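Local coordinates for protein hypoxanthine phosphoribosyltransferase (Bacillus anthracis, PDB 4QYI) that probably salvages purines by transferring the phosphoribosyl group of phosphoribosyl pyrophosphate to hypoxanthine or guanine, a magnesium-dependent reaction, at residues 65-70 against 85-90; 131-136 against 150-155; 20-25 against 52-57. All blocks are in the same frame, centred on the assembly; numbering follows the deposited sequence.

Interaction 1. Residues 65-70 against 85-90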
# COMPACT_ATOMS: atom_id res chain seq x y z
N ASP A 65 -9.31 -1.89 -1.29
CA ASP A 65 -9.45 -1.51 0.11
C ASP A 65 -8.44 -2.36 0.87
O ASP A 65 -7.80 -3.27 0.30
CB ASP A 65 -10.89 -1.72 0.62
CG ASP A 65 -11.21 -0.92 1.90
OD1 ASP A 65 -10.32 -0.20 2.43
OD2 ASP A 65 -12.36 -0.99 2.37
N PHE A 66 -8.29 -2.06 2.15
CA PHE A 66 -7.33 -2.74 2.99
C PHE A 66 -7.94 -3.28 4.28
O PHE A 66 -8.92 -2.75 4.80
CB PHE A 66 -6.22 -1.76 3.38
CG PHE A 66 -5.49 -1.19 2.22
CD1 PHE A 66 -4.49 -1.92 1.60
CD2 PHE A 66 -5.80 0.06 1.73
CE1 PHE A 66 -3.81 -1.42 0.52
CE2 PHE A 66 -5.11 0.58 0.64
CZ PHE A 66 -4.13 -0.16 0.03
N ILE A 67 -7.33 -4.34 4.78
CA ILE A 67 -7.73 -4.92 6.04
C ILE A 67 -6.46 -5.15 6.85
O ILE A 67 -5.40 -5.44 6.29
CB ILE A 67 -8.54 -6.23 5.87
CG1 ILE A 67 -9.11 -6.68 7.21
CG2 ILE A 67 -7.70 -7.34 5.28
CD1 ILE A 67 -10.21 -7.73 7.11
N SER A 68 -6.57 -4.97 8.16
CA SER A 68 -5.47 -5.17 9.06
C SER A 68 -5.93 -6.08 10.20
O SER A 68 -6.97 -5.85 10.81
CB SER A 68 -4.91 -3.86 9.57
OG SER A 68 -3.89 -4.13 10.49
N ALA A 69 -5.15 -7.13 10.46
CA ALA A 69 -5.48 -8.09 11.51
C ALA A 69 -4.24 -8.39 12.31
O ALA A 69 -3.15 -8.44 11.74
CB ALA A 69 -5.99 -9.37 10.89
N SER A 70 -4.36 -8.55 13.62
CA SER A 70 -3.19 -8.89 14.41
C SER A 70 -3.41 -10.17 15.21
O SER A 70 -4.54 -10.60 15.48
CB SER A 70 -2.78 -7.74 15.35
OG SER A 70 -3.77 -7.47 16.30
N LEU A 85 -8.01 -5.27 13.28
CA LEU A 85 -7.59 -3.94 13.67
C LEU A 85 -8.22 -2.89 12.80
O LEU A 85 -8.49 -1.78 13.26
CB LEU A 85 -6.06 -3.78 13.55
CG LEU A 85 -5.23 -4.64 14.49
CD1 LEU A 85 -3.73 -4.44 14.23
CD2 LEU A 85 -5.57 -4.30 15.93
N LYS A 86 -8.41 -3.22 11.53
CA LYS A 86 -9.05 -2.31 10.58
C LYS A 86 -9.86 -3.17 9.65
O LYS A 86 -9.33 -4.00 8.92
CB LYS A 86 -8.02 -1.50 9.77
CG LYS A 86 -8.63 -0.55 8.72
CD LYS A 86 -9.41 0.59 9.37
CE LYS A 86 -10.02 1.54 8.34
NZ LYS A 86 -11.14 0.96 7.51
N ASP A 87 -11.17 -2.94 9.68
CA ASP A 87 -12.10 -3.66 8.86
C ASP A 87 -12.27 -2.90 7.54
O ASP A 87 -11.82 -1.77 7.40
CB ASP A 87 -13.43 -3.72 9.60
CG ASP A 87 -14.34 -4.83 9.12
OD1 ASP A 87 -13.98 -5.56 8.17
OD2 ASP A 87 -15.39 -5.04 9.79
N ILE A 88 -12.93 -3.50 6.57
CA ILE A 88 -13.09 -2.82 5.30
C ILE A 88 -14.15 -1.73 5.34
O ILE A 88 -15.13 -1.81 6.09
CB ILE A 88 -13.41 -3.81 4.17
CG1 ILE A 88 -14.67 -4.61 4.48
CG2 ILE A 88 -12.25 -4.77 3.96
CD1 ILE A 88 -15.18 -5.36 3.26
N ASP A 89 -13.96 -0.73 4.49
CA ASP A 89 -14.89 0.36 4.34
C ASP A 89 -15.80 0.15 3.15
O ASP A 89 -16.91 0.63 3.15
CB ASP A 89 -14.12 1.65 4.03
CG ASP A 89 -13.15 2.00 5.10
OD1 ASP A 89 -13.58 2.05 6.26
OD2 ASP A 89 -11.96 2.23 4.78
N VAL A 90 -15.31 -0.52 2.11
CA VAL A 90 -16.09 -0.68 0.89
C VAL A 90 -17.14 -1.75 0.97
O VAL A 90 -17.06 -2.68 1.77
CB VAL A 90 -15.21 -0.98 -0.33
CG1 VAL A 90 -14.28 0.19 -0.60
CG2 VAL A 90 -14.42 -2.28 -0.13
O HOH W 1 -9.63 0.04 5.02
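A chi1 of -161° carries the Asp65 carboxylate away from its own amide and over to the turn at Asp89 and Val90, where OD2 accepts two backbone N-H groups. Asp89 N comes to the syn lone pair of Asp65 OD2 at 2.7 Å, while Val90 N meets the same oxygen almost head-on at 3.0 Å. The other oxygen, OD1, takes Phe66 N and a water that also lies within hydrogen-bonding reach of Phe66 O and Lys86 NZ. Asp65 OD1 lies 3.8 Å from Asp89 OD2, and the like charges are probably eased by Lys86, which forms a salt bridge with Asp89, and by salt bridges from each aspartate to a basic side chain of the neighbouring subunit.

Farther along the strand, Ser68 N donates a nearly straight bond to Lys86 O (3.0 Å, 169°). In return, Ser68 O receives both Leu85 N (2.7 Å) and Lys86 N (3.1 Å) from the same face of its carbonyl plane. Beyond this pair, Leu85 CD1 packs on Ser70 CB at 3.6 Å. Two residues facing one make a classic beta bulge, here where the antiparallel strand 82-84 leaves strand 62-71 at the edge of the phosphoribosyltransferase sheet.

Interaction 2. Residues 131-136 against 150-155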
# COMPACT_ATOMS: atom_id res chain seq x y z
N LEU A 131 3.43 -15.51 -2.43
CA LEU A 131 4.18 -16.69 -2.02
C LEU A 131 3.30 -17.68 -1.29
O LEU A 131 2.42 -17.28 -0.52
CB LEU A 131 5.32 -16.26 -1.11
CG LEU A 131 6.20 -15.11 -1.62
CD1 LEU A 131 7.16 -14.68 -0.51
CD2 LEU A 131 6.95 -15.47 -2.89
N ASP A 132 3.54 -18.98 -1.53
CA ASP A 132 2.76 -20.04 -0.91
C ASP A 132 3.72 -21.10 -0.35
O ASP A 132 4.75 -21.42 -0.96
CB ASP A 132 1.80 -20.67 -1.95
CG ASP A 132 0.69 -21.51 -1.30
OD1 ASP A 132 0.42 -21.32 -0.10
OD2 ASP A 132 0.03 -22.31 -2.01
N LYS A 133 3.36 -21.62 0.82
CA LYS A 133 4.13 -22.67 1.50
C LYS A 133 3.10 -23.71 1.89
O LYS A 133 2.73 -23.78 3.05
CB LYS A 133 4.85 -22.10 2.75
CG LYS A 133 5.88 -21.00 2.42
CD LYS A 133 6.47 -19.98 3.43
CE LYS A 133 7.56 -20.35 4.43
NZ LYS A 133 7.99 -19.13 5.19
N PRO A 134 2.62 -24.50 0.92
CA PRO A 134 1.58 -25.49 1.18
C PRO A 134 1.99 -26.59 2.14
O PRO A 134 1.11 -27.26 2.67
CB PRO A 134 1.26 -26.08 -0.21
CG PRO A 134 1.93 -25.20 -1.19
CD PRO A 134 3.06 -24.53 -0.48
N GLU A 135 3.30 -26.77 2.35
CA GLU A 135 3.80 -27.80 3.27
C GLU A 135 3.56 -27.36 4.71
O GLU A 135 3.67 -28.15 5.64
CB GLU A 135 5.30 -28.04 3.09
CG GLU A 135 5.72 -28.35 1.66
CD GLU A 135 5.61 -27.15 0.72
OE1 GLU A 135 5.28 -26.03 1.16
OE2 GLU A 135 5.87 -27.32 -0.49
N ARG A 136 3.25 -26.08 4.89
CA ARG A 136 3.01 -25.56 6.22
C ARG A 136 1.53 -25.47 6.58
O ARG A 136 1.18 -25.02 7.67
CB ARG A 136 3.66 -24.17 6.34
CG ARG A 136 5.18 -24.16 6.39
CD ARG A 136 5.71 -24.37 7.80
NE ARG A 136 5.16 -23.36 8.72
CZ ARG A 136 5.57 -22.10 8.82
NH1 ARG A 136 6.54 -21.64 8.05
NH2 ARG A 136 4.99 -21.28 9.69
N ILE A 150 7.64 -21.39 -2.29
CA ILE A 150 8.94 -21.30 -1.66
C ILE A 150 9.15 -22.26 -0.51
O ILE A 150 8.20 -22.69 0.13
CB ILE A 150 9.10 -19.84 -1.20
CG1 ILE A 150 9.39 -19.06 -2.46
CG2 ILE A 150 10.21 -19.68 -0.16
CD1 ILE A 150 9.43 -17.58 -2.25
N PRO A 151 10.41 -22.64 -0.26
CA PRO A 151 10.68 -23.54 0.86
C PRO A 151 10.48 -22.80 2.18
O PRO A 151 10.61 -21.57 2.21
CB PRO A 151 12.14 -23.94 0.64
CG PRO A 151 12.73 -22.88 -0.22
CD PRO A 151 11.61 -22.41 -1.09
N ASP A 152 10.15 -23.54 3.23
CA ASP A 152 9.92 -22.98 4.56
C ASP A 152 11.17 -22.32 5.13
O ASP A 152 11.94 -22.93 5.88
CB ASP A 152 9.43 -24.07 5.51
CG ASP A 152 8.97 -23.50 6.83
OD1 ASP A 152 8.75 -22.28 6.91
OD2 ASP A 152 8.80 -24.28 7.79
N GLU A 153 11.35 -21.06 4.75
CA GLU A 153 12.47 -20.26 5.20
C GLU A 153 12.05 -18.79 5.39
O GLU A 153 11.02 -18.37 4.86
CB GLU A 153 13.58 -20.37 4.16
CG GLU A 153 14.80 -19.49 4.38
CD GLU A 153 15.81 -19.65 3.26
OE1 GLU A 153 15.46 -19.30 2.10
OE2 GLU A 153 16.95 -20.10 3.53
N PHE A 154 12.84 -18.03 6.13
CA PHE A 154 12.57 -16.61 6.38
C PHE A 154 12.95 -15.78 5.17
O PHE A 154 14.05 -15.91 4.65
CB PHE A 154 13.32 -16.08 7.61
CG PHE A 154 12.97 -16.80 8.87
CD1 PHE A 154 11.67 -16.77 9.36
CD2 PHE A 154 13.93 -17.51 9.58
CE1 PHE A 154 11.34 -17.44 10.53
CE2 PHE A 154 13.61 -18.17 10.75
CZ PHE A 154 12.31 -18.14 11.22
N ILE A 155 12.05 -14.92 4.72
CA ILE A 155 12.31 -14.11 3.56
C ILE A 155 11.95 -12.66 3.82
O ILE A 155 11.15 -12.36 4.71
CB ILE A 155 11.51 -14.63 2.34
CG1 ILE A 155 9.98 -14.46 2.56
CG2 ILE A 155 11.91 -16.07 2.03
CD1 ILE A 155 9.38 -15.24 3.72
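Asp152 OD1 lies at the edge of the Arg136 guanidinium, near its plane, and the two flat groups are turned 38° from each other. Only one arm makes the bridge: Arg136 NH1 lies 2.6 Å from Asp152 OD1, but the N-H points off line by enough (127° at the hydrogen) to make the hydrogen bond weak. The arginine chain, folded at chi2 and chi3, brings its CD to 3.1 Å from Asp152 OD2, so the aliphatic part of the side chain rests against the second oxygen.

The side chains of Lys133 and Asp152 cross at about a right angle. A bend at chi3 (76°) turns the outer end of the lysine toward the 150-155 loop, where NZ donates to Glu153 O at 3.1 Å, from above the carbonyl plane. Its ion pair with Asp152 OD1 is long, at 3.7 Å. Nearer the sheet, Ile150 N donates to Asp132 O at 3.2 Å, and the carboxylate of Asp132 is engaged by Arg137. On the Leu131 side the contact turns apolar: Ile150 CD1 presses on Leu131 CD2 at 3.3 Å, tighter than ordinary carbon packing, and Ile155 CG1 lies alongside Leu131 CD1. Leu12, Ile13 and Ile172 add to this core, which joins the main sheet to the small antiparallel one.

Asp152, the centre of an inverse gamma turn, thus faces two cations. Their positive charge probably stabilises its ionised form, while the ammonium of Lys133 also ties the 150-155 loop backbone to the end of strand 131-132 through Glu153 O.

Interaction 3. Residues 20-25 against 52-57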
# COMPACT_ATOMS: atom_id res chain seq x y z
N GLU A 20 7.44 -10.26 -13.99
CA GLU A 20 6.82 -11.20 -14.94
C GLU A 20 5.68 -12.00 -14.28
O GLU A 20 4.60 -12.16 -14.86
CB GLU A 20 7.86 -12.16 -15.54
CG GLU A 20 8.71 -11.50 -16.60
CD GLU A 20 7.85 -11.01 -17.75
OE1 GLU A 20 7.96 -9.81 -18.03
OE2 GLU A 20 7.03 -11.78 -18.31
N LYS A 21 5.93 -12.51 -13.08
CA LYS A 21 4.91 -13.32 -12.42
C LYS A 21 3.67 -12.52 -12.06
O LYS A 21 2.56 -13.00 -12.19
CB LYS A 21 5.47 -13.98 -11.16
CG LYS A 21 4.47 -14.92 -10.51
CD LYS A 21 4.07 -16.04 -11.44
CE LYS A 21 5.22 -17.00 -11.65
NZ LYS A 21 4.86 -18.05 -12.63
N VAL A 22 3.86 -11.29 -11.60
CA VAL A 22 2.75 -10.45 -11.25
C VAL A 22 1.89 -10.22 -12.49
O VAL A 22 0.66 -10.29 -12.41
CB VAL A 22 3.23 -9.16 -10.55
CG1 VAL A 22 2.08 -8.21 -10.28
CG2 VAL A 22 3.92 -9.53 -9.23
N LYS A 23 2.52 -9.96 -13.64
CA LYS A 23 1.78 -9.75 -14.89
C LYS A 23 0.93 -10.99 -15.22
O LYS A 23 -0.20 -10.88 -15.70
CB LYS A 23 2.74 -9.54 -16.07
CG LYS A 23 3.60 -8.28 -16.10
CD LYS A 23 4.46 -8.32 -17.36
CE LYS A 23 5.54 -7.27 -17.33
NZ LYS A 23 6.47 -7.34 -18.50
N GLU A 24 1.51 -12.15 -15.02
CA GLU A 24 0.83 -13.40 -15.29
C GLU A 24 -0.36 -13.65 -14.36
O GLU A 24 -1.41 -14.12 -14.79
CB GLU A 24 1.84 -14.54 -15.19
CG GLU A 24 1.23 -15.94 -15.10
CD GLU A 24 2.28 -17.03 -15.17
OE1 GLU A 24 1.89 -18.19 -15.40
OE2 GLU A 24 3.48 -16.72 -14.99
N LEU A 25 -0.21 -13.32 -13.08
CA LEU A 25 -1.32 -13.47 -12.14
C LEU A 25 -2.46 -12.54 -12.52
O LEU A 25 -3.63 -12.91 -12.43
CB LEU A 25 -0.87 -13.19 -10.71
CG LEU A 25 0.10 -14.20 -10.13
CD1 LEU A 25 0.53 -13.77 -8.74
CD2 LEU A 25 -0.48 -15.61 -10.10
N ALA A 52 -0.03 -3.03 -5.22
CA ALA A 52 0.19 -1.88 -6.07
C ALA A 52 0.58 -2.34 -7.49
O ALA A 52 0.06 -1.83 -8.47
CB ALA A 52 1.27 -0.97 -5.49
N ASP A 53 1.46 -3.34 -7.59
CA ASP A 53 1.90 -3.82 -8.89
C ASP A 53 0.83 -4.65 -9.60
O ASP A 53 0.62 -4.50 -10.80
CB ASP A 53 3.17 -4.67 -8.78
CG ASP A 53 4.40 -3.85 -8.42
OD1 ASP A 53 4.36 -2.59 -8.44
OD2 ASP A 53 5.42 -4.49 -8.13
N LEU A 54 0.16 -5.52 -8.85
CA LEU A 54 -0.86 -6.38 -9.44
C LEU A 54 -2.01 -5.61 -10.06
O LEU A 54 -2.41 -5.86 -11.21
CB LEU A 54 -1.43 -7.30 -8.35
CG LEU A 54 -2.49 -8.32 -8.80
CD1 LEU A 54 -1.85 -9.40 -9.66
CD2 LEU A 54 -3.14 -8.94 -7.57
N ILE A 55 -2.57 -4.66 -9.32
CA ILE A 55 -3.73 -3.95 -9.84
C ILE A 55 -3.47 -3.11 -11.08
O ILE A 55 -4.38 -2.91 -11.90
CB ILE A 55 -4.45 -3.11 -8.77
CG1 ILE A 55 -3.61 -1.91 -8.33
CG2 ILE A 55 -4.84 -4.02 -7.60
CD1 ILE A 55 -4.33 -1.03 -7.33
N ARG A 56 -2.23 -2.66 -11.25
CA ARG A 56 -1.87 -1.86 -12.40
C ARG A 56 -1.84 -2.66 -13.72
O ARG A 56 -1.79 -2.07 -14.78
CB ARG A 56 -0.56 -1.10 -12.16
CG ARG A 56 -0.78 0.10 -11.27
CD ARG A 56 0.48 0.90 -11.08
NE ARG A 56 1.38 0.23 -10.16
CZ ARG A 56 2.55 0.71 -9.77
NH1 ARG A 56 3.00 1.87 -10.25
NH2 ARG A 56 3.28 0.01 -8.90
N HIS A 57 -1.86 -3.98 -13.61
CA HIS A 57 -1.93 -4.85 -14.78
C HIS A 57 -3.34 -5.36 -15.01
O HIS A 57 -3.60 -5.97 -16.04
CB HIS A 57 -0.98 -6.04 -14.64
CG HIS A 57 0.46 -5.66 -14.80
ND1 HIS A 57 1.36 -5.66 -13.75
CD2 HIS A 57 1.14 -5.19 -15.87
CE1 HIS A 57 2.53 -5.24 -14.19
NE2 HIS A 57 2.42 -4.95 -15.47
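Val22 turns toward the second helix and places CG1 against the backbone of helix 48-55, 3.6 Å from Leu54 CA. With chi1 at 176°, this methyl is the branch that wedges between Asp53 and Leu54, 4.0 Å from Asp53 CB and 4.1 Å from Leu54 CB. The next residue, Lys23, uses its aliphatic stem: CG sits over one face of the His57 imidazole, a CH-pi contact 3.8 Å from the ring centroid and shifted toward the rim near NE2. Beyond CG the lysine chain is extended and carries its ammonium away to a salt bridge with Glu20. His57 is lightly steadied by a weak bond from ND1 to Asp53 O. Two residues on, Leu25 completes the contact with CB at 4.1 Å from Leu54 CD1, a methyl that also lies 3.8 Å from Val22 O.

No hydrogen bond joins the two segments, so they are held by packing alone, extended by Phe50, Ala26 and Ile29. Asp53 OD2 bonds Tyr158 and a basic side chain of the neighbouring subunit, while OD1 forms a salt bridge with Arg56. Helix 48-55 belongs to the beta-alpha-beta crossover between parallel strands 38-43 and 62-71; its packing against helix 15-32 is part of the layered phosphoribosyltransferase fold.

From the N terminus, the three contacts follow one another without nesting or crossing. Interaction 3 comes first, closing the excursion from helix 15-32 through strand 38-43 to helix 48-55. Interaction 1 then closes the path through helix 74-79 and strand 82-84, holding the loop after that edge strand to strand 62-71. Strand 96-101 follows, and Glu101 and Asp102 at its C-terminal end bind magnesium. Interaction 2 closes last, around strand 145-149, linking the end of strand 131-132 to the 150-155 loop, which leads into the small antiparallel sheet. Interactions 1 and 2 reach the same mixed sheet on opposite sides of the chain's centre, whereas interaction 3 joins two helices.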